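PDB 4BQH: Udp-n-acetylglucosamine pyrophosphorylase from Trypanosoma brucei, which probably catalyses the uridylyl transfer that makes UDP-N-acetylglucosamine and diphosphate from UTP and N-acetylglucosamine 1-phosphate. Local coordinates for residues T43-G48 and S181-A186; P214-D217 and R222-M225. All coordinates share one frame; numbering follows the deposited sequence.

Contact 1: residues T43-G48 and S181-A186; sequences TNELAG and SGQNDA. With 9VU ((3S)-3-[2-(1,3-benzodioxol-5-yl)-2-oxidanylidene-ethyl]-4-bromanyl-5-methyl-3-oxidanyl-1H-indol-2-one), chain C.
The carboxylate of E45 lies stacked against the side-chain amide of Q183, their planes only 22° apart, so the two groups meet through their flat faces. E45 OE1 sits 3.4 Å from Q183 CD. E45 OE2 also approaches Q183 NE2, but the angle is too poor for a hydrogen bond. Both chains set off with CG beside the backbone N (chi1 -60° for E45, -72° for Q183) and run extended from there, which carries the two flat ends up to one another. R230 forms a salt bridge with E45 OE1, and its side chain also touches Q183.

Two waters also bridge the segments, one between backbones, the other from the carboxylate to a backbone N. The first donates to E45 O and accepts from G182 N, at 2.9 Å from that nitrogen; the second donates to E45 OE1 and accepts from Q183 N. With no side chain on G182, its CA comes within 3.5 Å of N44 O in a CA-H...O contact. The turn at G182 is braced from within: S181 N donates to N184 OD1 at 2.8 Å, coming from above the carbonyl plane, while N184 N donates to S181 OG, an ST motif leading into helix 185-194.

Further along, G48 O accepts a 2.8 Å hydrogen bond from the indolone nitrogen NAG of the inhibitor, which D50 N also grips. The contact thus ties the turn after helix 32-44, which carries G48 of the allosteric inhibitor's pocket, to the loop that follows strand 175-180.

Contact 2: residues P214-D217 and R222-M225; sequences PCYD and RIIM
R222 O is gripped twice: D217 N donates to it over 2.8 Å, and the CA-H of Y216 adds a longer contact. Its counterpart is C215 O, which takes the N-H of I224, with I224 N 2.9 Å away, in a nearly straight bond (172° at the hydrogen), and has the CA-H of I223 beside it. These two bonds flank Y216 and I223, a non-hydrogen-bonded antiparallel pair with CA atoms 4.5 Å apart: a single beta bridge at the neck of a hairpin-like loop.

On one side of the bridge the side chains of Y216 and I223 lie alongside each other, pointing the same way. Y216 CE2 is 3.4 Å from I223 CG1, which meets the ring obliquely. I223 CG1 stands beside its own backbone N (chi1 -71°) and the chain then runs extended, carrying I223 CD1 on to P214 CB, 3.9 Å away. F51, F54 and L58 of helix 51-64 close over this apolar cluster.

I224 works from another side. Its CB points toward the opposite segment and I224 CG1 comes to 3.6 Å from D217 N, so the branch packs against the peptide joining Y216 to D217. C215 is tied by a disulfide to C232 of strand 230-234, and I224 packs on that same cysteine.

Toward the loop tip the CB of R222 points away from 214-217, and its guanidinium makes no contact with the D217 carboxylate. T220 holds that corner instead. D217 carries CG anti to its own N (chi1 -179°), and its OD2 is hydrogen-bonded to T220 OG1, the same hydroxyl oxygen that is bonded to R222 N.

Overall arrangement
From the N terminus the chain runs through three short helices to the turn at 43-48, then makes helix 51-64 and the strands 114-119 and 175-180 of the central sheet before contact 1 closes that long loop of 132 residues. After helix 185-194 and strand 205-209, contact 2 opens and shuts a loop of just four residues. The two follow in series, neither nested nor crossed, with centres 18 Å apart. They meet where L46 CD2 touches P214 CD at 3.8 Å. Contact 1 ties the N-terminal helices to the loop at the C-terminal end of strand 175-180, within the central sheet; contact 2 joins them to strand 230-234, with P214's side chain about 7 Å from the inhibitor.

Contact 1: residues T43-G48 and S181-A186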
ATOM      1  N   THR A  43       6.212 -21.597  12.432  1.00 15.40           N
ATOM      2  CA  THR A  43       6.782 -21.848  11.092  1.00 15.89           C
ATOM      3  C   THR A  43       6.185 -20.987   9.970  1.00 16.30           C
ATOM      4  O   THR A  43       6.923 -20.365   9.192  1.00 16.92           O
ATOM      5  CB  THR A  43       6.668 -23.359  10.726  1.00 16.72           C
ATOM      6  OG1 THR A  43       7.349 -24.131  11.724  1.00 16.78           O
ATOM      7  CG2 THR A  43       7.296 -23.644   9.382  1.00 17.14           C
ATOM      8  N   ASN A  44       4.859 -20.955   9.885  1.00 16.49           N
ATOM      9  CA  ASN A  44       4.143 -20.377   8.754  1.00 16.86           C
ATOM     10  C   ASN A  44       3.641 -18.966   8.968  1.00 16.47           C
ATOM     11  O   ASN A  44       3.417 -18.249   7.986  1.00 16.95           O
ATOM     12  CB  ASN A  44       2.957 -21.254   8.376  1.00 18.31           C
ATOM     13  CG  ASN A  44       3.371 -22.676   8.090  1.00 20.49           C
ATOM     14  OD1 ASN A  44       4.489 -22.923   7.620  1.00 23.15           O
ATOM     15  ND2 ASN A  44       2.493 -23.620   8.397  1.00 21.64           N
ATOM     16  N   GLU A  45       3.423 -18.586  10.229  1.00 14.93           N
ATOM     17  CA  GLU A  45       2.860 -17.257  10.526  1.00 14.71           C
ATOM     18  C   GLU A  45       3.876 -16.336  11.173  1.00 13.66           C
ATOM     19  O   GLU A  45       3.673 -15.124  11.162  1.00 14.63           O
ATOM     20  CB  GLU A  45       1.647 -17.353  11.457  1.00 15.22           C
ATOM     21  CG  GLU A  45       0.509 -18.171  10.877  1.00 17.63           C
ATOM     22  CD  GLU A  45      -0.667 -18.215  11.832  1.00 18.71           C
ATOM     23  OE1 GLU A  45      -1.176 -17.139  12.216  1.00 20.00           O
ATOM     24  OE2 GLU A  45      -1.076 -19.322  12.210  1.00 19.28           O
ATOM     25  N   LEU A  46       4.908 -16.908  11.791  1.00 12.75           N
ATOM     26  CA  LEU A  46       6.006 -16.107  12.372  1.00 12.71           C
ATOM     27  C   LEU A  46       7.367 -16.477  11.775  1.00 13.01           C
ATOM     28  O   LEU A  46       8.398 -16.431  12.457  1.00 12.52           O
ATOM     29  CB  LEU A  46       6.042 -16.220  13.909  1.00 13.24           C
ATOM     30  CG  LEU A  46       4.827 -15.529  14.549  1.00 13.00           C
ATOM     31  CD1 LEU A  46       3.861 -16.609  14.963  1.00 14.29           C
ATOM     32  CD2 LEU A  46       5.236 -14.652  15.730  1.00 13.83           C
ATOM     33  N   ALA A  47       7.354 -16.872  10.505  1.00 13.45           N
ATOM     34  CA  ALA A  47       8.588 -17.236   9.808  1.00 12.86           C
ATOM     35  C   ALA A  47       9.622 -16.115   9.951  1.00 13.10           C
ATOM     36  O   ALA A  47       9.293 -14.929   9.792  1.00 14.03           O
ATOM     37  CB  ALA A  47       8.295 -17.516   8.337  1.00 13.18           C
ATOM     38  N   GLY A  48      10.850 -16.485  10.288  1.00 12.95           N
ATOM     39  CA  GLY A  48      11.955 -15.542  10.321  1.00 12.82           C
ATOM     40  C   GLY A  48      12.057 -14.691  11.576  1.00 13.25           C
ATOM     41  O   GLY A  48      13.115 -14.111  11.827  1.00 12.72           O
ATOM     42  N   SER A 181      -1.001 -12.780   4.398  1.00 13.24           N
ATOM     43  CA  SER A 181      -0.670 -13.305   5.720  1.00 13.98           C
ATOM     44  C   SER A 181      -0.384 -14.802   5.616  1.00 14.88           C
ATOM     45  O   SER A 181      -0.768 -15.459   4.632  1.00 15.49           O
ATOM     46  CB  SER A 181      -1.814 -13.057   6.711  1.00 13.90           C
ATOM     47  OG  SER A 181      -2.958 -13.859   6.414  1.00 14.45           O
ATOM     48  N   GLY A 182       0.276 -15.350   6.637  1.00 15.21           N
ATOM     49  CA  GLY A 182       0.485 -16.791   6.699  1.00 17.19           C
ATOM     50  C   GLY A 182      -0.841 -17.519   6.556  1.00 17.61           C
ATOM     51  O   GLY A 182      -0.958 -18.497   5.810  1.00 18.95           O
ATOM     52  N   GLN A 183      -1.855 -17.009   7.234  1.00 17.00           N
ATOM     53  CA  GLN A 183      -3.143 -17.679   7.226  1.00 18.72           C
ATOM     54  C   GLN A 183      -3.958 -17.508   5.957  1.00 17.27           C
ATOM     55  O   GLN A 183      -4.704 -18.404   5.604  1.00 18.27           O
ATOM     56  CB  GLN A 183      -3.955 -17.299   8.453  1.00 20.34           C
ATOM     57  CG  GLN A 183      -3.384 -17.935   9.708  1.00 23.78           C
ATOM     58  CD  GLN A 183      -4.264 -17.740  10.926  1.00 27.06           C
ATOM     59  OE1 GLN A 183      -4.783 -16.641  11.174  1.00 28.71           O
ATOM     60  NE2 GLN A 183      -4.433 -18.809  11.702  1.00 27.31           N
ATOM     61  N   ASN A 184      -3.808 -16.380   5.259  1.00 15.30           N
ATOM     62  CA  ASN A 184      -4.637 -16.117   4.083  1.00 14.24           C
ATOM     63  C   ASN A 184      -3.952 -16.361   2.737  1.00 14.25           C
ATOM     64  O   ASN A 184      -4.550 -16.144   1.678  1.00 13.55           O
ATOM     65  CB  ASN A 184      -5.318 -14.729   4.167  1.00 13.78           C
ATOM     66  CG  ASN A 184      -4.432 -13.571   3.699  1.00 13.26           C
ATOM     67  OD1 ASN A 184      -3.344 -13.759   3.148  1.00 12.53           O
ATOM     68  ND2 ASN A 184      -4.920 -12.353   3.914  1.00 13.56           N
ATOM     69  N   ASP A 185      -2.711 -16.839   2.782  1.00 15.06           N
ATOM     70  CA  ASP A 185      -1.920 -16.941   1.559  1.00 14.65           C
ATOM     71  C   ASP A 185      -2.532 -17.913   0.553  1.00 14.88           C
ATOM     72  O   ASP A 185      -2.749 -17.569  -0.608  1.00 14.03           O
ATOM     73  CB  ASP A 185      -0.457 -17.274   1.857  1.00 16.28           C
ATOM     74  CG  ASP A 185       0.376 -17.373   0.590  1.00 18.01           C
ATOM     75  OD1 ASP A 185       0.365 -18.442  -0.056  1.00 20.44           O
ATOM     76  OD2 ASP A 185       1.011 -16.380   0.203  1.00 17.75           O
ATOM     77  N   ALA A 186      -2.853 -19.117   1.027  1.00 14.99           N
ATOM     78  CA  ALA A 186      -3.388 -20.154   0.145  1.00 15.15           C
ATOM     79  C   ALA A 186      -4.694 -19.733  -0.502  1.00 15.12           C
ATOM     80  O   ALA A 186      -4.880 -19.902  -1.702  1.00 15.47           O
ATOM     81  CB  ALA A 186      -3.564 -21.452   0.926  1.00 14.83           C
TER
HETATM   82  OAN 9VU C1539      12.717 -10.707  13.978  1.00 13.61           O
HETATM   83  CAH 9VU C1539      13.052 -10.446  12.806  1.00 13.99           C
HETATM   84  NAG 9VU C1539      13.519 -11.353  11.944  1.00 14.02           N
HETATM   85  CAC 9VU C1539      13.821 -10.729  10.773  1.00 13.59           C
HETATM   86  CAB 9VU C1539      14.334 -11.254   9.655  1.00 13.80           C
HETATM   87  CAA 9VU C1539      14.628 -10.483   8.519  1.00 14.26           C
HETATM   88  CAF 9VU C1539      14.381  -9.107   8.587  1.00 14.55           C
HETATM   89  CAJ 9VU C1539      14.670  -8.274   7.453  1.00 14.82           C
HETATM   90  CAE 9VU C1539      13.841  -8.600   9.791  1.00 13.97           C
HETATM   91 BRA  9VU C1539      13.459  -6.740   9.819  1.00 15.30          BR
HETATM   92  CAD 9VU C1539      13.564  -9.394  10.862  1.00 13.91           C
HETATM   93  CAI 9VU C1539      13.056  -9.163  12.190  1.00 13.97           C
HETATM   94  OAL 9VU C1539      13.984  -8.371  12.935  1.00 15.78           O
HETATM   95  CAM 9VU C1539      11.719  -8.379  12.277  1.00 13.67           C
HETATM   96  CAO 9VU C1539      10.509  -9.151  11.713  1.00 13.40           C
HETATM   97  OAP 9VU C1539      10.667 -10.346  11.422  1.00 14.80           O
HETATM   98  CAQ 9VU C1539       9.263  -8.464  11.609  1.00 13.19           C
HETATM   99  CAV 9VU C1539       9.156  -7.074  11.689  1.00 12.82           C
HETATM  100  CAU 9VU C1539       7.969  -6.449  11.599  1.00 12.68           C
HETATM  101  OAY 9VU C1539       7.701  -5.111  11.645  1.00 12.32           O
HETATM  102  CAX 9VU C1539       6.273  -5.054  11.912  1.00 11.89           C
HETATM  103  OAW 9VU C1539       5.779  -6.264  11.325  1.00 11.82           O
HETATM  104  CAT 9VU C1539       6.838  -7.127  11.400  1.00 12.53           C
HETATM  105  CAS 9VU C1539       6.862  -8.467  11.296  1.00 12.63           C
HETATM  106  CAR 9VU C1539       8.068  -9.160  11.386  1.00 13.19           C
HETATM  107  O   HOH W   1       1.290 -14.133   9.111  1.00 21.85           O
HETATM  108  O   HOH W   2      -1.299 -15.330   9.634  1.00 23.66           O

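Contact 2: residues P214-D217 and R222-M225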
ATOM      1  N   PRO A 214       4.561 -11.335  17.986  1.00 10.88           N
ATOM      2  CA  PRO A 214       3.944 -11.815  19.271  1.00 11.33           C
ATOM      3  C   PRO A 214       3.417 -10.678  20.152  1.00 12.16           C
ATOM      4  O   PRO A 214       3.892  -9.522  20.029  1.00 11.32           O
ATOM      5  CB  PRO A 214       5.113 -12.480  19.997  1.00 10.92           C
ATOM      6  CG  PRO A 214       6.124 -12.790  18.925  1.00 10.90           C
ATOM      7  CD  PRO A 214       5.989 -11.683  17.904  1.00 11.12           C
ATOM      8  N   CYS A 215       2.445 -10.988  21.014  1.00 12.79           N
ATOM      9  CA  CYS A 215       2.000 -10.065  22.054  1.00 13.59           C
ATOM     10  C   CYS A 215       2.541 -10.498  23.415  1.00 12.79           C
ATOM     11  O   CYS A 215       2.697 -11.699  23.670  1.00 11.80           O
ATOM     12  CB  CYS A 215       0.490 -10.033  22.163  1.00 16.27           C
ATOM     13  SG  CYS A 215      -0.356 -10.343  20.611  1.00 23.38           S
ATOM     14  N   TYR A 216       2.793  -9.517  24.277  1.00 12.26           N
ATOM     15  CA  TYR A 216       3.565  -9.733  25.506  1.00 12.40           C
ATOM     16  C   TYR A 216       2.868  -9.284  26.784  1.00 13.55           C
ATOM     17  O   TYR A 216       2.174  -8.279  26.788  1.00 12.88           O
ATOM     18  CB  TYR A 216       4.890  -8.963  25.379  1.00 11.95           C
ATOM     19  CG  TYR A 216       5.786  -9.507  24.295  1.00 11.79           C
ATOM     20  CD1 TYR A 216       5.643  -9.096  22.962  1.00 12.07           C
ATOM     21  CD2 TYR A 216       6.777 -10.446  24.602  1.00 11.83           C
ATOM     22  CE1 TYR A 216       6.469  -9.615  21.976  1.00 11.73           C
ATOM     23  CE2 TYR A 216       7.602 -10.965  23.636  1.00 11.91           C
ATOM     24  CZ  TYR A 216       7.437 -10.552  22.326  1.00 12.07           C
ATOM     25  OH  TYR A 216       8.236 -11.073  21.377  1.00 12.36           O
ATOM     26  N   ASP A 217       3.087 -10.025  27.865  1.00 14.12           N
ATOM     27  CA  ASP A 217       2.764  -9.531  29.201  1.00 16.04           C
ATOM     28  C   ASP A 217       3.737  -8.404  29.553  1.00 16.40           C
ATOM     29  O   ASP A 217       4.936  -8.577  29.435  1.00 16.16           O
ATOM     30  CB  ASP A 217       2.881 -10.657  30.229  1.00 17.44           C
ATOM     31  CG  ASP A 217       2.527 -10.191  31.630  1.00 19.89           C
ATOM     32  OD1 ASP A 217       1.349  -9.864  31.871  1.00 20.81           O
ATOM     33  OD2 ASP A 217       3.429 -10.151  32.488  1.00 22.33           O
ATOM     34  N   ARG A 222       6.820 -12.089  29.162  1.00 15.42           N
ATOM     35  CA  ARG A 222       6.437 -13.368  28.567  1.00 15.82           C
ATOM     36  C   ARG A 222       5.478 -13.190  27.405  1.00 14.07           C
ATOM     37  O   ARG A 222       4.524 -12.434  27.493  1.00 13.42           O
ATOM     38  CB  ARG A 222       5.759 -14.285  29.591  1.00 19.49           C
ATOM     39  CG  ARG A 222       6.714 -14.872  30.618  1.00 23.88           C
ATOM     40  CD  ARG A 222       5.930 -15.747  31.587  1.00 29.75           C
ATOM     41  NE  ARG A 222       6.633 -15.883  32.863  1.00 35.20           N
ATOM     42  CZ  ARG A 222       6.032 -16.013  34.048  1.00 38.40           C
ATOM     43  NH1 ARG A 222       4.706 -16.017  34.140  1.00 39.83           N
ATOM     44  NH2 ARG A 222       6.761 -16.131  35.149  1.00 40.73           N
ATOM     45  N   ILE A 223       5.711 -13.943  26.343  1.00 12.66           N
ATOM     46  CA  ILE A 223       4.742 -14.029  25.257  1.00 12.18           C
ATOM     47  C   ILE A 223       3.450 -14.621  25.817  1.00 12.65           C
ATOM     48  O   ILE A 223       3.474 -15.635  26.551  1.00 13.14           O
ATOM     49  CB  ILE A 223       5.280 -14.863  24.075  1.00 12.07           C
ATOM     50  CG1 ILE A 223       6.394 -14.081  23.363  1.00 12.63           C
ATOM     51  CG2 ILE A 223       4.180 -15.166  23.061  1.00 12.89           C
ATOM     52  CD1 ILE A 223       7.155 -14.854  22.296  1.00 11.63           C
ATOM     53  N   ILE A 224       2.329 -13.988  25.480  1.00 11.65           N
ATOM     54  CA  ILE A 224       1.035 -14.467  25.932  1.00 12.28           C
ATOM     55  C   ILE A 224       0.588 -15.628  25.045  1.00 13.18           C
ATOM     56  O   ILE A 224       0.812 -15.614  23.839  1.00 12.82           O
ATOM     57  CB  ILE A 224      -0.004 -13.336  25.899  1.00 12.13           C
ATOM     58  CG1 ILE A 224       0.376 -12.230  26.900  1.00 11.93           C
ATOM     59  CG2 ILE A 224      -1.419 -13.880  26.181  1.00 12.60           C
ATOM     60  CD1 ILE A 224      -0.305 -10.894  26.644  1.00 11.29           C
ATOM     61  N   MET A 225      -0.014 -16.651  25.662  1.00 13.76           N
ATOM     62  CA  MET A 225      -0.616 -17.759  24.935  1.00 15.34           C
ATOM     63  C   MET A 225      -2.101 -17.500  24.710  1.00 15.37           C
ATOM     64  O   MET A 225      -2.833 -17.195  25.665  1.00 15.13           O
ATOM     65  CB  MET A 225      -0.441 -19.078  25.723  1.00 17.58           C
ATOM     66  CG  MET A 225       0.999 -19.438  26.081  1.00 21.07           C
ATOM     67  SD  MET A 225       1.995 -19.680  24.598  1.00 26.68           S
ATOM     68  CE  MET A 225       1.343 -21.253  24.003  1.00 22.14           C
TER